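Side-chain contacts in malate dehydrogenase (Naegleria fowleri, PDB 6UM4), which probably catalyses the reversible oxidation of malate to oxaloacetate with a nicotinamide cofactor, as malate dehydrogenases do: residues 120-125 with 176-181; 252-257 with 335-340; 259-264 with 269-274. All blocks are in the same frame, centred on the assembly; numbering follows the deposited sequence.

How the interactions relate
All three contacts are buried, and none has a hydrogen bond between its own two segments. Interactions 1 and 2 lie near the middle of the chain (centres about 11 and 8 Å from its centre), interaction 3 farther out (about 21 Å). Interaction 1, in the NAD-binding part, and interaction 3, in the C-terminal part, are purely apolar. Interaction 2 lies between them and differs in chemistry: two aspartates approach there, with basic residues around them. It borders interaction 1 where M122 packs on I340, and R116 forms salt bridges with both E121 and D337. Helix 250-264 links interactions 2 and 3: its earlier turns face helix 332-348, its last turns strand 271-277.

Interaction 1: residues 120-125 with 176-181; sequences GEMLGE and YAILLG
L123 and Y176 run past each other in opposite directions, the leucine CD2 branch lying over one face of the phenol ring. The other methyl sits toward the rim, nearest CE2 and CD2 of the ring, with L123 CD1 to Y176 CE2 at 3.7 Å. A branched aliphatic end suits this place because it can lie against a flat ring without needing a polar partner. M122 and I178 meet differently, reaching toward each other tip to tip. The thioether sulfur M122 SD lies 3.8 Å from I178 CD1. Extended first and second torsions (chi1 -175°, chi2 170°) carry SD out to the isoleucine, and the bend at chi3 (83°) then sets where the terminal methyl lies, M122 CE being 4.2 Å from I178 CD1.

Y176 and I178 alternate with A177 along strand 176-179, an inner strand of the six-stranded parallel Rossmann sheet, so both point to the same side; A177 and L179 instead meet helix 191-212. The partner segment follows helix 108-118, in the crossover from strand 98-102 to strand 129-134. G120 leaves the helix with positive phi, where a side chain would collide with the preceding carbonyl oxygen, and a backbone bond from G124 N to G120 O (2.8 Å) closes the turn that holds out M122 and L123. E121 points elsewhere and forms a salt bridge with R116. M343 of helix 332-348 touches M122, Y176 and I178 alike.

Interaction 2: residues 252-257 with 335-340; sequences DHDRGL and AADAAI
D254 and D337 meet through different chi1 settings. In D254 the carboxylate carbon lies beside the backbone N (chi1 -70°), whereas in D337 it swings anti to the N (chi1 177°), and each setting sends an acid into the gap between helices 250-264 and 332-348. The two side chains cross at about a right angle, their carboxylate planes turned 53° apart, with D254 OD2 4.2 Å from D337 OD2. The same D254 OD2 also lies 4.4 Å from A338 CB; the small alanine lets the helices come near, with the CA atoms of D254 and A338 7.4 Å apart. A338 touches R250 and L251 as well.

On the same helix D252 OD2 hydrogen-bonds H280 ND1, consistent with the catalytic Asp-His pair of malate and lactate dehydrogenases. The second subunit closes on this region, its F155 packing on D337.

Two like charges this near in a buried site would be costly alone, but each has salt bridges: D254 OD1 to R250 NE, D337 OD1 to R116 and D337 OD2 to K341. These would favour ionised acids, despite another acid, D152 of the second subunit, packing on D254.

Interaction 3: residues 259-264 with 269-274; sequences QVAAKV and TDISRF
V260 and I271 join the last turns of helix 250-264 to the start of strand 271-277, a helix-to-strand connection in the C-terminal domain of the lactate/malate dehydrogenase fold. The strand is the middle member of a three-stranded antiparallel sheet, and only four residues separate the two segments, so the chain turns back and lays the strand's first side chain against the helix it has just left.

The contact itself is apolar. V260 and I271 slide past each other in opposite directions, V260 CG1 coming to 3.5 Å from I271 CD1, with V260 CB 3.8 Å from the same methyl. The isoleucine arm is extended at chi2 (173°), which carries CD1 up to the helix, while chi1 of V260 (171°) points CG1, the branch that touches, at the isoleucine. Branching at CB limits the rotamers and puts bulk close to the backbone, which suits a short distance between helix and strand. L257 from the preceding turn also touches I271, and F312 of helix 305-317 packs on V260.

Aromatic packing continues the seam: F274 meets the ring of H253, planes at about 55°, and touches L257.

Polar bonds surround the contact. D270 OD2 accepts from N267 N just before the strand, and S272 and T292 share a backbone hydrogen bond. R273 takes a left-handed backbone conformation where the strand is interrupted, and its side-chain NE bonds to F290 O.

A261 meets the isoleucine tip with both its backbone and its methyl: I271 CD1 lies 3.9 Å from A261 N and 4.2 Å from A261 CB.

Interaction 1: residues 120-125 with 176-181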
loop_
_atom_site.group_PDB
_atom_site.type_symbol
_atom_site.label_atom_id
_atom_site.label_comp_id
_atom_site.label_asym_id
_atom_site.label_seq_id
_atom_site.Cartn_x
_atom_site.Cartn_y
_atom_site.Cartn_z
ATOM N N GLY A 120 4.552 8.092 5.467
ATOM C CA GLY A 120 4.632 9.523 5.254
ATOM C C GLY A 120 3.977 10.035 3.977
ATOM O O GLY A 120 4.042 11.244 3.714
ATOM N N GLU A 121 3.334 9.166 3.189
ATOM C CA GLU A 121 2.763 9.594 1.904
ATOM C C GLU A 121 1.536 10.482 2.092
ATOM O O GLU A 121 1.378 11.490 1.394
ATOM C CB GLU A 121 2.417 8.370 1.045
ATOM C CG GLU A 121 1.825 8.684 -0.339
ATOM C CD GLU A 121 1.470 7.413 -1.100
ATOM O OE1 GLU A 121 1.734 6.315 -0.547
ATOM O OE2 GLU A 121 0.925 7.505 -2.229
ATOM N N MET A 122 0.661 10.132 3.031
ATOM C CA MET A 122 -0.580 10.887 3.171
ATOM C C MET A 122 -0.327 12.315 3.628
ATOM O O MET A 122 -0.906 13.258 3.072
ATOM C CB MET A 122 -1.528 10.180 4.134
ATOM C CG MET A 122 -2.878 10.888 4.198
ATOM S SD MET A 122 -4.112 9.952 5.092
ATOM C CE MET A 122 -3.710 10.415 6.774
ATOM N N LEU A 123 0.545 12.505 4.614
ATOM C CA LEU A 123 0.696 13.815 5.237
ATOM C C LEU A 123 2.057 14.461 5.030
ATOM O O LEU A 123 2.251 15.595 5.491
ATOM C CB LEU A 123 0.405 13.737 6.748
ATOM C CG LEU A 123 -1.009 13.296 7.145
ATOM C CD1 LEU A 123 -1.231 13.296 8.669
ATOM C CD2 LEU A 123 -2.068 14.147 6.428
ATOM N N GLY A 124 3.002 13.785 4.388
ATOM C CA GLY A 124 4.299 14.379 4.136
ATOM C C GLY A 124 5.407 13.669 4.907
ATOM O O GLY A 124 5.212 13.182 6.030
ATOM N N GLU A 125 6.599 13.635 4.302
ATOM C CA GLU A 125 7.706 12.850 4.831
ATOM C C GLU A 125 8.274 13.404 6.130
ATOM O O GLU A 125 9.020 12.692 6.808
ATOM C CB GLU A 125 8.827 12.760 3.790
ATOM N N TYR A 176 -7.130 14.023 12.687
ATOM C CA TYR A 176 -7.673 13.469 11.465
ATOM C C TYR A 176 -8.452 12.216 11.809
ATOM O O TYR A 176 -8.089 11.478 12.726
ATOM C CB TYR A 176 -6.552 13.126 10.481
ATOM C CG TYR A 176 -5.692 14.305 10.119
ATOM C CD1 TYR A 176 -6.146 15.278 9.235
ATOM C CD2 TYR A 176 -4.448 14.471 10.672
ATOM C CE1 TYR A 176 -5.356 16.376 8.901
ATOM C CE2 TYR A 176 -3.651 15.561 10.348
ATOM C CZ TYR A 176 -4.107 16.508 9.463
ATOM O OH TYR A 176 -3.310 17.591 9.157
ATOM N N ALA A 177 -9.528 11.979 11.071
ATOM C CA ALA A 177 -10.253 10.727 11.215
ATOM C C ALA A 177 -10.676 10.244 9.835
ATOM O O ALA A 177 -11.253 11.000 9.051
ATOM C CB ALA A 177 -11.458 10.868 12.156
ATOM N N ILE A 178 -10.391 8.981 9.547
ATOM C CA ILE A 178 -10.804 8.330 8.310
ATOM C C ILE A 178 -11.759 7.214 8.699
ATOM O O ILE A 178 -11.380 6.288 9.428
ATOM C CB ILE A 178 -9.605 7.789 7.502
ATOM C CG1 ILE A 178 -8.699 8.950 7.098
ATOM C CG2 ILE A 178 -10.083 7.047 6.244
ATOM C CD1 ILE A 178 -7.424 8.523 6.431
ATOM N N LEU A 179 -13.009 7.329 8.267
ATOM C CA LEU A 179 -14.075 6.461 8.754
ATOM C C LEU A 179 -14.377 5.416 7.696
ATOM O O LEU A 179 -15.154 5.667 6.770
ATOM C CB LEU A 179 -15.301 7.292 9.114
ATOM C CG LEU A 179 -14.917 8.338 10.149
ATOM C CD1 LEU A 179 -16.113 9.049 10.736
ATOM C CD2 LEU A 179 -14.071 7.652 11.266
ATOM N N LEU A 180 -13.755 4.236 7.851
ATOM C CA LEU A 180 -13.958 3.101 6.962
ATOM C C LEU A 180 -15.038 2.177 7.479
ATOM O O LEU A 180 -15.703 1.497 6.687
ATOM C CB LEU A 180 -12.658 2.299 6.806
ATOM C CG LEU A 180 -11.398 3.071 6.423
ATOM C CD1 LEU A 180 -10.162 2.155 6.463
ATOM C CD2 LEU A 180 -11.564 3.665 5.032
ATOM N N GLY A 181 -15.225 2.151 8.792
ATOM C CA GLY A 181 -16.113 1.190 9.397
ATOM C C GLY A 181 -17.575 1.569 9.254
ATOM O O GLY A 181 -17.960 2.738 9.308
#

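Interaction 2: residues 252-257 with 335-340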
loop_
_atom_site.group_PDB
_atom_site.type_symbol
_atom_site.label_atom_id
_atom_site.label_comp_id
_atom_site.label_asym_id
_atom_site.label_seq_id
_atom_site.Cartn_x
_atom_site.Cartn_y
_atom_site.Cartn_z
ATOM N N ASP A 252 -14.435 7.514 -7.450
ATOM C CA ASP A 252 -15.201 7.789 -8.662
ATOM C C ASP A 252 -14.421 8.728 -9.574
ATOM O O ASP A 252 -14.282 8.487 -10.785
ATOM C CB ASP A 252 -16.569 8.381 -8.322
ATOM C CG ASP A 252 -17.354 7.553 -7.298
ATOM O OD1 ASP A 252 -17.546 6.332 -7.473
ATOM O OD2 ASP A 252 -17.859 8.158 -6.327
ATOM N N HIS A 253 -13.902 9.807 -8.992
ATOM C CA HIS A 253 -13.116 10.785 -9.737
ATOM C C HIS A 253 -11.942 10.129 -10.460
ATOM O O HIS A 253 -11.784 10.273 -11.678
ATOM C CB HIS A 253 -12.637 11.868 -8.767
ATOM C CG HIS A 253 -11.793 12.924 -9.400
ATOM N ND1 HIS A 253 -12.278 14.177 -9.699
ATOM C CD2 HIS A 253 -10.494 12.919 -9.781
ATOM C CE1 HIS A 253 -11.316 14.902 -10.243
ATOM N NE2 HIS A 253 -10.220 14.164 -10.300
ATOM N N ASP A 254 -11.128 9.374 -9.723
ATOM C CA ASP A 254 -9.972 8.736 -10.328
ATOM C C ASP A 254 -10.380 7.686 -11.354
ATOM O O ASP A 254 -9.628 7.422 -12.302
ATOM C CB ASP A 254 -9.073 8.108 -9.239
ATOM C CG ASP A 254 -8.364 9.159 -8.386
ATOM O OD1 ASP A 254 -8.282 10.342 -8.815
ATOM O OD2 ASP A 254 -7.909 8.808 -7.268
ATOM N N ARG A 255 -11.521 7.023 -11.150
ATOM C CA ARG A 255 -11.971 6.053 -12.141
ATOM C C ARG A 255 -12.336 6.743 -13.445
ATOM O O ARG A 255 -12.053 6.218 -14.528
ATOM C CB ARG A 255 -13.150 5.249 -11.604
ATOM C CG ARG A 255 -12.751 4.219 -10.567
ATOM C CD ARG A 255 -13.962 3.691 -9.847
ATOM N NE ARG A 255 -13.676 2.450 -9.144
ATOM C CZ ARG A 255 -14.493 1.907 -8.255
ATOM N NH1 ARG A 255 -15.641 2.514 -7.950
ATOM N NH2 ARG A 255 -14.157 0.773 -7.658
ATOM N N GLY A 256 -12.958 7.922 -13.356
ATOM C CA GLY A 256 -13.224 8.700 -14.552
ATOM C C GLY A 256 -11.950 9.087 -15.276
ATOM O O GLY A 256 -11.853 8.961 -16.503
ATOM N N LEU A 257 -10.955 9.573 -14.523
ATOM C CA LEU A 257 -9.669 9.907 -15.121
ATOM C C LEU A 257 -9.081 8.709 -15.843
ATOM O O LEU A 257 -8.470 8.857 -16.905
ATOM C CB LEU A 257 -8.688 10.416 -14.062
ATOM C CG LEU A 257 -9.014 11.690 -13.297
ATOM C CD1 LEU A 257 -7.907 11.964 -12.319
ATOM C CD2 LEU A 257 -9.151 12.858 -14.253
ATOM N N ALA A 335 -9.650 1.897 -3.358
ATOM C CA ALA A 335 -10.361 2.767 -2.418
ATOM C C ALA A 335 -9.402 3.349 -1.383
ATOM O O ALA A 335 -9.500 4.532 -1.031
ATOM C CB ALA A 335 -11.518 2.032 -1.729
ATOM N N ALA A 336 -8.469 2.524 -0.873
ATOM C CA ALA A 336 -7.454 3.052 0.039
ATOM C C ALA A 336 -6.620 4.114 -0.660
ATOM O O ALA A 336 -6.334 5.169 -0.082
ATOM C CB ALA A 336 -6.555 1.923 0.562
ATOM N N ASP A 337 -6.255 3.867 -1.925
ATOM C CA ASP A 337 -5.512 4.862 -2.695
ATOM C C ASP A 337 -6.279 6.184 -2.811
ATOM O O ASP A 337 -5.695 7.266 -2.687
ATOM C CB ASP A 337 -5.200 4.324 -4.087
ATOM C CG ASP A 337 -4.487 5.341 -4.942
ATOM O OD1 ASP A 337 -3.249 5.477 -4.797
ATOM O OD2 ASP A 337 -5.168 6.007 -5.758
ATOM N N ALA A 338 -7.576 6.116 -3.113
ATOM C CA ALA A 338 -8.378 7.339 -3.191
ATOM C C ALA A 338 -8.434 8.064 -1.851
ATOM O O ALA A 338 -8.427 9.304 -1.808
ATOM C CB ALA A 338 -9.789 7.003 -3.670
ATOM N N ALA A 339 -8.537 7.317 -0.745
ATOM C CA ALA A 339 -8.527 7.956 0.579
ATOM C C ALA A 339 -7.196 8.650 0.843
ATOM O O ALA A 339 -7.154 9.782 1.327
ATOM C CB ALA A 339 -8.819 6.939 1.684
ATOM N N ILE A 340 -6.086 7.987 0.537
ATOM C CA ILE A 340 -4.801 8.662 0.682
ATOM C C ILE A 340 -4.801 9.949 -0.138
ATOM O O ILE A 340 -4.476 11.028 0.369
ATOM C CB ILE A 340 -3.649 7.728 0.274
ATOM C CG1 ILE A 340 -3.548 6.548 1.246
ATOM C CG2 ILE A 340 -2.334 8.488 0.295
ATOM C CD1 ILE A 340 -3.159 6.928 2.675
#

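Interaction 3: residues 259-264 with 269-274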
loop_
_atom_site.group_PDB
_atom_site.type_symbol
_atom_site.label_atom_id
_atom_site.label_comp_id
_atom_site.label_asym_id
_atom_site.label_seq_id
_atom_site.Cartn_x
_atom_site.Cartn_y
_atom_site.Cartn_z
ATOM N N GLN A 259 -10.749 6.167 -17.183
ATOM C CA GLN A 259 -11.522 5.893 -18.396
ATOM C C GLN A 259 -11.108 6.826 -19.524
ATOM O O GLN A 259 -10.906 6.384 -20.661
ATOM C CB GLN A 259 -13.025 6.002 -18.123
ATOM C CG GLN A 259 -13.588 4.868 -17.239
ATOM C CD GLN A 259 -13.431 3.472 -17.880
ATOM O OE1 GLN A 259 -13.762 3.268 -19.044
ATOM N NE2 GLN A 259 -12.917 2.519 -17.111
ATOM N N VAL A 260 -10.950 8.119 -19.226
ATOM C CA VAL A 260 -10.499 9.068 -20.242
ATOM C C VAL A 260 -9.148 8.654 -20.802
ATOM O O VAL A 260 -8.952 8.591 -22.021
ATOM C CB VAL A 260 -10.423 10.484 -19.658
ATOM C CG1 VAL A 260 -9.745 11.408 -20.656
ATOM C CG2 VAL A 260 -11.810 10.985 -19.276
ATOM N N ALA A 261 -8.182 8.408 -19.914
ATOM C CA ALA A 261 -6.829 8.084 -20.342
ATOM C C ALA A 261 -6.790 6.814 -21.183
ATOM O O ALA A 261 -6.050 6.737 -22.172
ATOM C CB ALA A 261 -5.922 7.952 -19.121
ATOM N N ALA A 262 -7.558 5.794 -20.796
ATOM C CA ALA A 262 -7.587 4.570 -21.588
ATOM C C ALA A 262 -8.229 4.802 -22.958
ATOM O O ALA A 262 -7.704 4.344 -23.978
ATOM C CB ALA A 262 -8.315 3.469 -20.816
ATOM N N LYS A 263 -9.355 5.524 -23.005
ATOM C CA LYS A 263 -10.057 5.734 -24.272
ATOM C C LYS A 263 -9.258 6.630 -25.216
ATOM O O LYS A 263 -9.145 6.344 -26.410
ATOM C CB LYS A 263 -11.442 6.331 -24.013
ATOM C CG LYS A 263 -12.260 6.515 -25.284
ATOM C CD LYS A 263 -12.831 5.214 -25.809
ATOM C CE LYS A 263 -13.564 5.467 -27.128
ATOM N NZ LYS A 263 -14.024 4.218 -27.778
ATOM N N VAL A 264 -8.730 7.739 -24.701
ATOM C CA VAL A 264 -8.027 8.719 -25.519
ATOM C C VAL A 264 -6.574 8.327 -25.756
ATOM O O VAL A 264 -5.971 8.738 -26.753
ATOM C CB VAL A 264 -8.141 10.094 -24.838
ATOM C CG1 VAL A 264 -7.171 11.101 -25.432
ATOM C CG2 VAL A 264 -9.563 10.591 -24.940
ATOM N N THR A 269 -1.630 13.046 -16.466
ATOM C CA THR A 269 -1.343 14.463 -16.279
ATOM C C THR A 269 -1.822 15.334 -17.434
ATOM O O THR A 269 -1.845 16.559 -17.278
ATOM C CB THR A 269 0.150 14.683 -16.066
ATOM O OG1 THR A 269 0.881 14.090 -17.149
ATOM C CG2 THR A 269 0.593 14.070 -14.746
ATOM N N ASP A 270 -2.168 14.747 -18.583
ATOM C CA ASP A 270 -2.734 15.518 -19.693
ATOM C C ASP A 270 -4.176 15.973 -19.439
ATOM O O ASP A 270 -4.648 16.898 -20.113
ATOM C CB ASP A 270 -2.681 14.689 -20.977
ATOM C CG ASP A 270 -1.255 14.341 -21.403
ATOM O OD1 ASP A 270 -0.337 15.156 -21.176
ATOM O OD2 ASP A 270 -1.058 13.249 -21.974
ATOM N N ILE A 271 -4.877 15.347 -18.494
ATOM C CA ILE A 271 -6.293 15.601 -18.236
ATOM C C ILE A 271 -6.447 16.692 -17.183
ATOM O O ILE A 271 -5.829 16.628 -16.113
ATOM C CB ILE A 271 -6.992 14.309 -17.787
ATOM C CG1 ILE A 271 -6.670 13.187 -18.760
ATOM C CG2 ILE A 271 -8.489 14.493 -17.682
ATOM C CD1 ILE A 271 -7.185 11.833 -18.301
ATOM N N SER A 272 -7.323 17.659 -17.454
ATOM C CA SER A 272 -7.595 18.752 -16.526
ATOM C C SER A 272 -9.093 18.970 -16.442
ATOM O O SER A 272 -9.831 18.615 -17.357
ATOM C CB SER A 272 -6.941 20.079 -16.953
ATOM O OG SER A 272 -5.542 20.081 -16.710
ATOM N N ARG A 273 -9.534 19.519 -15.308
ATOM C CA ARG A 273 -10.898 20.006 -15.138
ATOM C C ARG A 273 -11.936 18.891 -15.310
ATOM O O ARG A 273 -12.822 18.946 -16.173
ATOM C CB ARG A 273 -11.164 21.155 -16.104
ATOM C CG ARG A 273 -10.226 22.319 -15.908
ATOM C CD ARG A 273 -10.152 23.154 -17.169
ATOM N NE ARG A 273 -11.460 23.700 -17.513
ATOM C CZ ARG A 273 -11.856 24.923 -17.178
ATOM N NH1 ARG A 273 -11.039 25.705 -16.482
ATOM N NH2 ARG A 273 -13.062 25.366 -17.525
ATOM N N PHE A 274 -11.797 17.862 -14.477
ATOM C CA PHE A 274 -12.765 16.780 -14.369
ATOM C C PHE A 274 -13.376 16.790 -12.971
ATOM O O PHE A 274 -12.714 17.168 -12.000
ATOM C CB PHE A 274 -12.097 15.406 -14.646
ATOM C CG PHE A 274 -13.045 14.244 -14.539
ATOM C CD1 PHE A 274 -14.078 14.100 -15.462
ATOM C CD2 PHE A 274 -12.926 13.327 -13.516
ATOM C CE1 PHE A 274 -14.971 13.044 -15.368
ATOM C CE2 PHE A 274 -13.797 12.266 -13.414
ATOM C CZ PHE A 274 -14.824 12.120 -14.338
#